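Local structure of lipolytic protein G-D-S-L family (Chitinophaga pinensis, 4Q7Q) at residues A[7-12]-A[69-74]; A[53-58]-A[80-85]; A[126-131]-A[159-164]. The protein is of unknown function but, as a member of the GDSL family of SGNH hydrolases, probably cleaves ester bonds in lipids or related acylated substrates. All blocks are in the same frame, centred on the assembly; numbering follows the deposited sequence.

Interaction 1: residues A[7-12]-A[69-74]; sequences TWVAIG and IKADVY
W8 and V9 pair in parallel with V73 and Y74 at the start of strand 73-77, inside the five-stranded sheet of this SGNH-hydrolase fold; T7 is held by the turn before them. V73 bonds to both residues flanking W8: V73 N donates to T7 O, nearly in line with the carbonyl, and V9 N to V73 O at 3.0 Å. T7 O also takes D72 N at 2.9 Å, tilted 18° from the carbonyl plane. The D72 side chain returns the grip, its OD2 taking T7 N at 2.8 Å through the anti lone pair in a fairly straight bond (164°), so the turn before the strand is fastened to T7 at both N and O. On the face carrying V9 and Y74, the two side chains run alongside each other, with V9 CB 3.6 Å from Y74 CD2 and V9 CG2 against A71 CB. CG of Y74 is anti to its carbonyl carbon (chi1 -61°), which carries the ring back along its own segment; there the hydroxyl donates to I69 O at 2.7 Å, in the carbonyl plane, and pins the incoming loop. On the other face V73 CG1 meets W8 CB at 3.6 Å, while V73 O lies at the edge of the indole; W8 NE1 is hydrogen-bonded to S75 OG. Strand 44-50 flanks strand 6-12 on its other edge through backbone bonds from W8 and A10, and helices 33-40 and 241-257 cover the W8 face, F255 meeting the indole edge-to-face.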
loop_
_atom_site.group_PDB
_atom_site.type_symbol
_atom_site.label_atom_id
_atom_site.label_comp_id
_atom_site.label_asym_id
_atom_site.label_seq_id
_atom_site.Cartn_x
_atom_site.Cartn_y
_atom_site.Cartn_z
ATOM N N THR A 7 -12.032 12.113 13.933
ATOM C CA THR A 7 -11.318 10.865 14.132
ATOM C C THR A 7 -11.257 10.118 12.803
ATOM O O THR A 7 -12.283 9.880 12.165
ATOM C CB THR A 7 -11.990 9.993 15.207
ATOM O OG1 THR A 7 -11.919 10.658 16.479
ATOM C CG2 THR A 7 -11.301 8.640 15.312
ATOM N N TRP A 8 -10.044 9.766 12.396
ATOM C CA TRP A 8 -9.794 9.110 11.121
ATOM C C TRP A 8 -9.144 7.757 11.355
ATOM O O TRP A 8 -8.018 7.687 11.843
ATOM C CB TRP A 8 -8.872 9.987 10.269
ATOM C CG TRP A 8 -8.187 9.290 9.117
ATOM C CD1 TRP A 8 -8.700 8.306 8.313
ATOM C CD2 TRP A 8 -6.849 9.519 8.665
ATOM N NE1 TRP A 8 -7.766 7.929 7.376
ATOM C CE2 TRP A 8 -6.618 8.654 7.577
ATOM C CE3 TRP A 8 -5.821 10.377 9.074
ATOM C CZ2 TRP A 8 -5.402 8.619 6.896
ATOM C CZ3 TRP A 8 -4.618 10.345 8.395
ATOM C CH2 TRP A 8 -4.420 9.475 7.314
ATOM N N VAL A 9 -9.860 6.693 11.003
ATOM C CA VAL A 9 -9.323 5.340 11.078
ATOM C C VAL A 9 -8.700 4.981 9.734
ATOM O O VAL A 9 -9.379 4.985 8.699
ATOM C CB VAL A 9 -10.410 4.313 11.458
ATOM C CG1 VAL A 9 -9.885 2.890 11.342
ATOM C CG2 VAL A 9 -10.904 4.581 12.866
ATOM N N ALA A 10 -7.396 4.713 9.748
ATOM C CA ALA A 10 -6.677 4.340 8.541
ATOM C C ALA A 10 -6.488 2.832 8.518
ATOM O O ALA A 10 -5.670 2.294 9.256
ATOM C CB ALA A 10 -5.328 5.051 8.485
ATOM N N ILE A 11 -7.260 2.154 7.676
ATOM C CA ILE A 11 -7.178 0.707 7.547
ATOM C C ILE A 11 -6.180 0.403 6.444
ATOM O O ILE A 11 -6.219 1.012 5.370
ATOM C CB ILE A 11 -8.560 0.102 7.205
ATOM C CG1 ILE A 11 -9.534 0.385 8.347
ATOM C CG2 ILE A 11 -8.465 -1.409 6.924
ATOM C CD1 ILE A 11 -10.956 0.017 8.048
ATOM N N GLY A 12 -5.281 -0.531 6.692
ATOM C CA GLY A 12 -4.295 -0.837 5.680
ATOM C C GLY A 12 -3.386 -1.992 6.020
ATOM O O GLY A 12 -3.664 -2.778 6.936
ATOM N N ILE A 69 -13.169 1.063 15.884
ATOM C CA ILE A 69 -14.132 1.871 16.621
ATOM C C ILE A 69 -14.909 2.800 15.700
ATOM O O ILE A 69 -14.590 2.944 14.523
ATOM C CB ILE A 69 -13.462 2.712 17.729
ATOM C CG1 ILE A 69 -12.575 3.798 17.124
ATOM C CG2 ILE A 69 -12.670 1.820 18.678
ATOM C CD1 ILE A 69 -12.086 4.814 18.148
ATOM N N LYS A 70 -15.944 3.418 16.248
ATOM C CA LYS A 70 -16.709 4.415 15.518
ATOM C C LYS A 70 -15.845 5.657 15.291
ATOM O O LYS A 70 -15.205 6.167 16.217
ATOM C CB LYS A 70 -17.975 4.774 16.295
ATOM C CG LYS A 70 -18.891 5.752 15.587
ATOM C CD LYS A 70 -20.105 6.057 16.456
ATOM C CE LYS A 70 -21.125 6.928 15.733
ATOM N NZ LYS A 70 -22.401 7.023 16.503
ATOM N N ALA A 71 -15.820 6.131 14.051
ATOM C CA ALA A 71 -14.999 7.277 13.677
ATOM C C ALA A 71 -15.685 8.071 12.580
ATOM O O ALA A 71 -16.680 7.621 12.006
ATOM C CB ALA A 71 -13.621 6.821 13.214
ATOM N N ASP A 72 -15.133 9.240 12.274
ATOM C CA ASP A 72 -15.778 10.178 11.366
ATOM C C ASP A 72 -15.434 9.889 9.913
ATOM O O ASP A 72 -16.228 10.161 9.011
ATOM C CB ASP A 72 -15.374 11.612 11.712
ATOM C CG ASP A 72 -15.748 11.996 13.127
ATOM O OD1 ASP A 72 -16.958 12.040 13.416
ATOM O OD2 ASP A 72 -14.837 12.252 13.947
ATOM N N VAL A 73 -14.236 9.355 9.687
ATOM C CA VAL A 73 -13.798 9.012 8.342
ATOM C C VAL A 73 -12.918 7.778 8.404
ATOM O O VAL A 73 -12.137 7.607 9.339
ATOM C CB VAL A 73 -13.048 10.190 7.655
ATOM C CG1 VAL A 73 -11.912 10.696 8.522
ATOM C CG2 VAL A 73 -12.534 9.800 6.275
ATOM N N TYR A 74 -13.071 6.909 7.411
ATOM C CA TYR A 74 -12.252 5.719 7.280
ATOM C C TYR A 74 -11.572 5.737 5.920
ATOM O O TYR A 74 -12.210 6.034 4.907
ATOM C CB TYR A 74 -13.115 4.460 7.385
ATOM C CG TYR A 74 -13.840 4.291 8.705
ATOM C CD1 TYR A 74 -14.974 5.048 9.007
ATOM C CD2 TYR A 74 -13.411 3.358 9.644
ATOM C CE1 TYR A 74 -15.647 4.888 10.207
ATOM C CE2 TYR A 74 -14.081 3.193 10.857
ATOM C CZ TYR A 74 -15.201 3.961 11.130
ATOM O OH TYR A 74 -15.887 3.819 12.321
#

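Interaction 2: residues A[53-58]-A[80-85]; sequences GWTSGG and TNDWWQ
The N-terminus of helix 56-61 is docked onto helix 80-85, whose first residues T80, N81 and D82 follow a glycine in a GTND sequence consistent with the GxND block of SGNH hydrolases, the asparagine of which helps form the oxyanion hole in relatives. T55 is the N-cap, its OG1 accepting from G58 N, while the D82 carboxylate holds the next residue: OD1 receives S56 N at 2.8 Å on its syn lone pair (170°), and S56 OG donates to OD2 at 2.7 Å from above the carboxylate plane. The negative charge thus sits at the start of a helix, where the helix dipole would probably stabilise it, and R87 adds a salt bridge to OD2. Were D82 an alanine, S56 N and the R87 guanidinium would probably lose their acceptor and the S56 hydroxyl would be free to turn. N81 ND2 reaches W54 O at 2.9 Å, almost straight and within its own amide plane, yet 55° out of the carbonyl plane. The T55 CG2 methyl lies over the flat amide of Q85, 3.5 Å from Q85 CD, and one water links G53 O to Q85 NE2. Helix 104-118 packs on S56 and D82 through V104.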
loop_
_atom_site.group_PDB
_atom_site.type_symbol
_atom_site.label_atom_id
_atom_site.label_comp_id
_atom_site.label_asym_id
_atom_site.label_seq_id
_atom_site.Cartn_x
_atom_site.Cartn_y
_atom_site.Cartn_z
ATOM N N GLY A 53 1.745 -6.878 6.710
ATOM C CA GLY A 53 1.725 -8.076 5.904
ATOM C C GLY A 53 0.357 -8.587 5.514
ATOM O O GLY A 53 0.264 -9.592 4.824
ATOM N N TRP A 54 -0.705 -7.923 5.957
ATOM C CA TRP A 54 -2.043 -8.469 5.731
ATOM C C TRP A 54 -2.605 -8.173 4.346
ATOM O O TRP A 54 -2.332 -7.132 3.740
ATOM C CB TRP A 54 -3.043 -7.956 6.772
ATOM C CG TRP A 54 -2.893 -8.515 8.155
ATOM C CD1 TRP A 54 -1.738 -8.912 8.780
ATOM C CD2 TRP A 54 -3.945 -8.697 9.106
ATOM N NE1 TRP A 54 -2.023 -9.343 10.064
ATOM C CE2 TRP A 54 -3.370 -9.216 10.284
ATOM C CE3 TRP A 54 -5.324 -8.484 9.070
ATOM C CZ2 TRP A 54 -4.121 -9.517 11.413
ATOM C CZ3 TRP A 54 -6.071 -8.782 10.198
ATOM C CH2 TRP A 54 -5.470 -9.303 11.345
ATOM N N THR A 55 -3.450 -9.086 3.884
ATOM C CA THR A 55 -4.225 -8.880 2.669
ATOM C C THR A 55 -5.585 -8.274 3.033
ATOM O O THR A 55 -5.974 -8.251 4.211
ATOM C CB THR A 55 -4.483 -10.205 1.954
ATOM O OG1 THR A 55 -5.257 -11.045 2.818
ATOM C CG2 THR A 55 -3.164 -10.899 1.615
ATOM N N SER A 56 -6.322 -7.802 2.031
ATOM C CA SER A 56 -7.707 -7.414 2.286
ATOM C C SER A 56 -8.518 -8.614 2.785
ATOM O O SER A 56 -9.476 -8.456 3.545
ATOM C CB SER A 56 -8.365 -6.785 1.057
ATOM O OG SER A 56 -8.613 -7.748 0.048
ATOM N N GLY A 57 -8.125 -9.810 2.354
ATOM C CA GLY A 57 -8.732 -11.043 2.835
ATOM C C GLY A 57 -8.546 -11.234 4.333
ATOM O O GLY A 57 -9.486 -11.613 5.035
ATOM N N GLY A 58 -7.339 -10.981 4.833
ATOM C CA GLY A 58 -7.080 -11.057 6.265
ATOM C C GLY A 58 -7.822 -10.000 7.070
ATOM O O GLY A 58 -8.370 -10.279 8.146
ATOM N N THR A 80 -2.098 -4.709 -2.221
ATOM C CA THR A 80 -0.782 -5.077 -2.717
ATOM C C THR A 80 -0.383 -6.484 -2.250
ATOM O O THR A 80 0.205 -7.262 -3.009
ATOM C CB THR A 80 0.294 -4.006 -2.395
ATOM O OG1 THR A 80 1.427 -4.210 -3.246
ATOM C CG2 THR A 80 0.729 -4.044 -0.936
ATOM N N ASN A 81 -0.751 -6.844 -1.026
ATOM C CA ASN A 81 -0.432 -8.187 -0.546
ATOM C C ASN A 81 -1.339 -9.244 -1.154
ATOM O O ASN A 81 -0.900 -10.370 -1.370
ATOM C CB ASN A 81 -0.440 -8.247 0.980
ATOM C CG ASN A 81 0.637 -7.383 1.587
ATOM O OD1 ASN A 81 1.733 -7.271 1.035
ATOM N ND2 ASN A 81 0.336 -6.750 2.713
ATOM N N ASP A 82 -2.592 -8.882 -1.427
ATOM C CA ASP A 82 -3.496 -9.765 -2.156
ATOM C C ASP A 82 -2.914 -10.128 -3.511
ATOM O O ASP A 82 -2.949 -11.286 -3.918
ATOM C CB ASP A 82 -4.852 -9.088 -2.375
ATOM C CG ASP A 82 -5.525 -8.699 -1.086
ATOM O OD1 ASP A 82 -5.031 -7.768 -0.421
ATOM O OD2 ASP A 82 -6.562 -9.312 -0.751
ATOM N N TRP A 83 -2.398 -9.124 -4.210
ATOM C CA TRP A 83 -1.748 -9.361 -5.493
ATOM C C TRP A 83 -0.573 -10.327 -5.365
ATOM O O TRP A 83 -0.474 -11.309 -6.112
ATOM C CB TRP A 83 -1.288 -8.048 -6.144
ATOM C CG TRP A 83 -0.398 -8.286 -7.330
ATOM C CD1 TRP A 83 -0.789 -8.654 -8.587
ATOM C CD2 TRP A 83 1.036 -8.172 -7.371
ATOM N NE1 TRP A 83 0.313 -8.784 -9.405
ATOM C CE2 TRP A 83 1.442 -8.495 -8.682
ATOM C CE3 TRP A 83 2.011 -7.841 -6.423
ATOM C CZ2 TRP A 83 2.781 -8.492 -9.072
ATOM C CZ3 TRP A 83 3.338 -7.839 -6.807
ATOM C CH2 TRP A 83 3.712 -8.162 -8.130
ATOM N N TRP A 84 0.325 -10.059 -4.422
ATOM C CA TRP A 84 1.500 -10.902 -4.288
ATOM C C TRP A 84 1.118 -12.339 -3.925
ATOM O O TRP A 84 1.767 -13.290 -4.352
ATOM C CB TRP A 84 2.509 -10.333 -3.279
ATOM C CG TRP A 84 3.700 -11.221 -3.173
ATOM C CD1 TRP A 84 4.090 -11.959 -2.092
ATOM C CD2 TRP A 84 4.609 -11.542 -4.230
ATOM N NE1 TRP A 84 5.208 -12.695 -2.402
ATOM C CE2 TRP A 84 5.545 -12.461 -3.712
ATOM C CE3 TRP A 84 4.735 -11.129 -5.563
ATOM C CZ2 TRP A 84 6.589 -12.973 -4.478
ATOM C CZ3 TRP A 84 5.776 -11.642 -6.325
ATOM C CH2 TRP A 84 6.686 -12.552 -5.780
ATOM N N GLN A 85 0.045 -12.502 -3.161
ATOM C CA GLN A 85 -0.362 -13.836 -2.735
ATOM C C GLN A 85 -1.210 -14.545 -3.782
ATOM O O GLN A 85 -1.527 -15.723 -3.629
ATOM C CB GLN A 85 -1.061 -13.778 -1.375
ATOM C CG GLN A 85 -0.083 -13.392 -0.273
ATOM C CD GLN A 85 -0.690 -13.374 1.114
ATOM O OE1 GLN A 85 -1.678 -14.062 1.389
ATOM N NE2 GLN A 85 -0.091 -12.588 2.004
HETATM O O HOH W 1 -0.875 -12.109 4.649
HETATM O O HOH W 2 2.215 -5.559 4.042
HETATM O O HOH W 3 -2.612 -5.469 1.143
#

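Interaction 3: residues A[126-131]-A[159-164]; sequences LITPMQ and EFANAV
With chi1 of V164 at 172°, its CG1 stands anti to the backbone N and is carried to L126 CB, while a chi1 of 68° in T128 sets CG2 anti to the carbonyl carbon and beside V164 CG1. These groups join the end of strand 123-127 to helix 157-171 in the alpha/beta fold of the SGNH hydrolases, a parallel sheet flanked by helices. The contact is buried and made by carbon groups; no hydrogen bond crosses between the segments. L126 CB approaches V164 CG1 to 3.6 Å, the two side chains meeting at a slant, and L126 CD1 comes to 3.9 Å from V164 O. T128 splits its two branches between different neighbours: the methyl serves the helix, whereas OG1 is hydrogen-bonded to Y179 N and D177 OD1, so the hydroxyl is satisfied although buried. Backbone bonds from L126 and T128 to V176 place the strand beside 175-176, whose V175 touches both T128 and V164. T128 CB meets the A161 CB methyl at 3.8 Å, and the alanine's small size is consistent with the close backbone approach (CA to CA 4.8 Å). P129 follows, its CD resting 4.0 Å from A161 CA.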
loop_
_atom_site.group_PDB
_atom_site.type_symbol
_atom_site.label_atom_id
_atom_site.label_comp_id
_atom_site.label_asym_id
_atom_site.label_seq_id
_atom_site.Cartn_x
_atom_site.Cartn_y
_atom_site.Cartn_z
ATOM N N LEU A 126 -11.182 5.189 -0.446
ATOM C CA LEU A 126 -10.369 4.039 -0.824
ATOM C C LEU A 126 -9.082 4.521 -1.480
ATOM O O LEU A 126 -9.065 5.556 -2.144
ATOM C CB LEU A 126 -11.131 3.122 -1.783
ATOM C CG LEU A 126 -12.556 2.733 -1.379
ATOM C CD1 LEU A 126 -13.160 1.815 -2.429
ATOM C CD2 LEU A 126 -12.594 2.093 0.007
ATOM N N ILE A 127 -8.007 3.768 -1.285
ATOM C CA ILE A 127 -6.715 4.103 -1.869
ATOM C C ILE A 127 -6.209 2.921 -2.683
ATOM O O ILE A 127 -6.090 1.820 -2.152
ATOM C CB ILE A 127 -5.690 4.435 -0.772
ATOM C CG1 ILE A 127 -6.249 5.511 0.166
ATOM C CG2 ILE A 127 -4.353 4.840 -1.378
ATOM C CD1 ILE A 127 -5.277 5.946 1.227
ATOM N N THR A 128 -5.929 3.127 -3.968
ATOM C CA THR A 128 -5.410 2.028 -4.789
ATOM C C THR A 128 -3.988 1.654 -4.394
ATOM O O THR A 128 -3.242 2.489 -3.887
ATOM C CB THR A 128 -5.391 2.361 -6.294
ATOM O OG1 THR A 128 -4.424 3.386 -6.539
ATOM C CG2 THR A 128 -6.763 2.809 -6.779
ATOM N N PRO A 129 -3.604 0.395 -4.630
ATOM C CA PRO A 129 -2.204 0.066 -4.369
ATOM C C PRO A 129 -1.262 0.912 -5.216
ATOM O O PRO A 129 -1.568 1.273 -6.355
ATOM C CB PRO A 129 -2.102 -1.403 -4.790
ATOM C CG PRO A 129 -3.476 -1.939 -4.640
ATOM C CD PRO A 129 -4.401 -0.793 -4.983
HETATM N N MSE A 130 -0.119 1.247 -4.637
HETATM C CA MSE A 130 0.942 1.890 -5.385
HETATM C C MSE A 130 1.656 0.840 -6.221
HETATM O O MSE A 130 1.693 -0.335 -5.862
HETATM C CB MSE A 130 1.928 2.540 -4.415
HETATM C CG MSE A 130 2.956 3.435 -5.090
HETATM SE SE MSE A 130 3.984 4.552 -3.853
HETATM C CE MSE A 130 5.239 3.194 -3.238
ATOM N N GLN A 131 2.240 1.255 -7.338
ATOM C CA GLN A 131 3.137 0.356 -8.048
ATOM C C GLN A 131 4.298 -0.019 -7.134
ATOM O O GLN A 131 4.598 0.670 -6.148
ATOM C CB GLN A 131 3.613 0.979 -9.357
ATOM C CG GLN A 131 2.464 1.168 -10.330
ATOM C CD GLN A 131 2.896 1.658 -11.690
ATOM O OE1 GLN A 131 3.773 1.070 -12.332
ATOM N NE2 GLN A 131 2.267 2.728 -12.151
ATOM N N GLU A 159 -4.884 -4.640 -12.074
ATOM C CA GLU A 159 -6.238 -5.177 -11.922
ATOM C C GLU A 159 -6.801 -4.904 -10.535
ATOM O O GLU A 159 -8.005 -4.687 -10.374
ATOM C CB GLU A 159 -6.259 -6.674 -12.162
ATOM C CG GLU A 159 -6.030 -7.065 -13.588
ATOM C CD GLU A 159 -6.025 -8.563 -13.737
ATOM O OE1 GLU A 159 -7.082 -9.187 -13.501
ATOM O OE2 GLU A 159 -4.962 -9.115 -14.063
ATOM N N PHE A 160 -5.926 -4.938 -9.537
ATOM C CA PHE A 160 -6.316 -4.654 -8.158
ATOM C C PHE A 160 -6.670 -3.178 -7.998
ATOM O O PHE A 160 -7.667 -2.834 -7.365
ATOM C CB PHE A 160 -5.207 -5.092 -7.190
ATOM C CG PHE A 160 -5.053 -6.581 -7.100
ATOM C CD1 PHE A 160 -4.482 -7.299 -8.145
ATOM C CD2 PHE A 160 -5.502 -7.278 -5.985
ATOM C CE1 PHE A 160 -4.358 -8.680 -8.076
ATOM C CE2 PHE A 160 -5.382 -8.653 -5.913
ATOM C CZ PHE A 160 -4.807 -9.354 -6.954
ATOM N N ALA A 161 -5.858 -2.302 -8.577
ATOM C CA ALA A 161 -6.179 -0.881 -8.573
ATOM C C ALA A 161 -7.513 -0.636 -9.270
ATOM O O ALA A 161 -8.335 0.154 -8.802
ATOM C CB ALA A 161 -5.078 -0.089 -9.240
ATOM N N ASN A 162 -7.739 -1.330 -10.380
ATOM C CA ASN A 162 -8.967 -1.131 -11.138
ATOM C C ASN A 162 -10.199 -1.605 -10.371
ATOM O O ASN A 162 -11.264 -0.980 -10.444
ATOM C CB ASN A 162 -8.873 -1.789 -12.520
ATOM C CG ASN A 162 -7.899 -1.064 -13.451
ATOM O OD1 ASN A 162 -7.523 0.083 -13.204
ATOM N ND2 ASN A 162 -7.505 -1.725 -14.531
ATOM N N ALA A 163 -10.056 -2.697 -9.625
ATOM C CA ALA A 163 -11.147 -3.156 -8.765
ATOM C C ALA A 163 -11.523 -2.092 -7.728
ATOM O O ALA A 163 -12.704 -1.802 -7.519
ATOM C CB ALA A 163 -10.779 -4.461 -8.086
ATOM N N VAL A 164 -10.520 -1.507 -7.082
ATOM C CA VAL A 164 -10.766 -0.455 -6.102
ATOM C C VAL A 164 -11.465 0.738 -6.765
ATOM O O VAL A 164 -12.434 1.277 -6.236
ATOM C CB VAL A 164 -9.454 -0.007 -5.421
ATOM C CG1 VAL A 164 -9.701 1.217 -4.546
ATOM C CG2 VAL A 164 -8.846 -1.172 -4.610
#

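How the interactions relate
From the N terminus, strand 6-12 comes first and pairs with residues 69-74, so interaction 1 closes a long excursion through helix 33-40, strand 44-50 and helix 56-61. Interaction 2 starts inside that excursion, at 53-58, and ends beyond it, at 80-85; the two closures therefore cross, with strand 73-77 leading directly to helix 80-85. Interaction 3 follows in series, bringing helix 157-171 back to the end of strand 123-127, the sheet neighbour of 73-77. Interactions 1 and 3 thus reach adjacent strands without touching. Interactions 2 and 3 do meet: the F160 ring packs against W83 and D82, and P129 against T80, joining helix 80-85 to helix 157-171 and to the loop after strand 123-127.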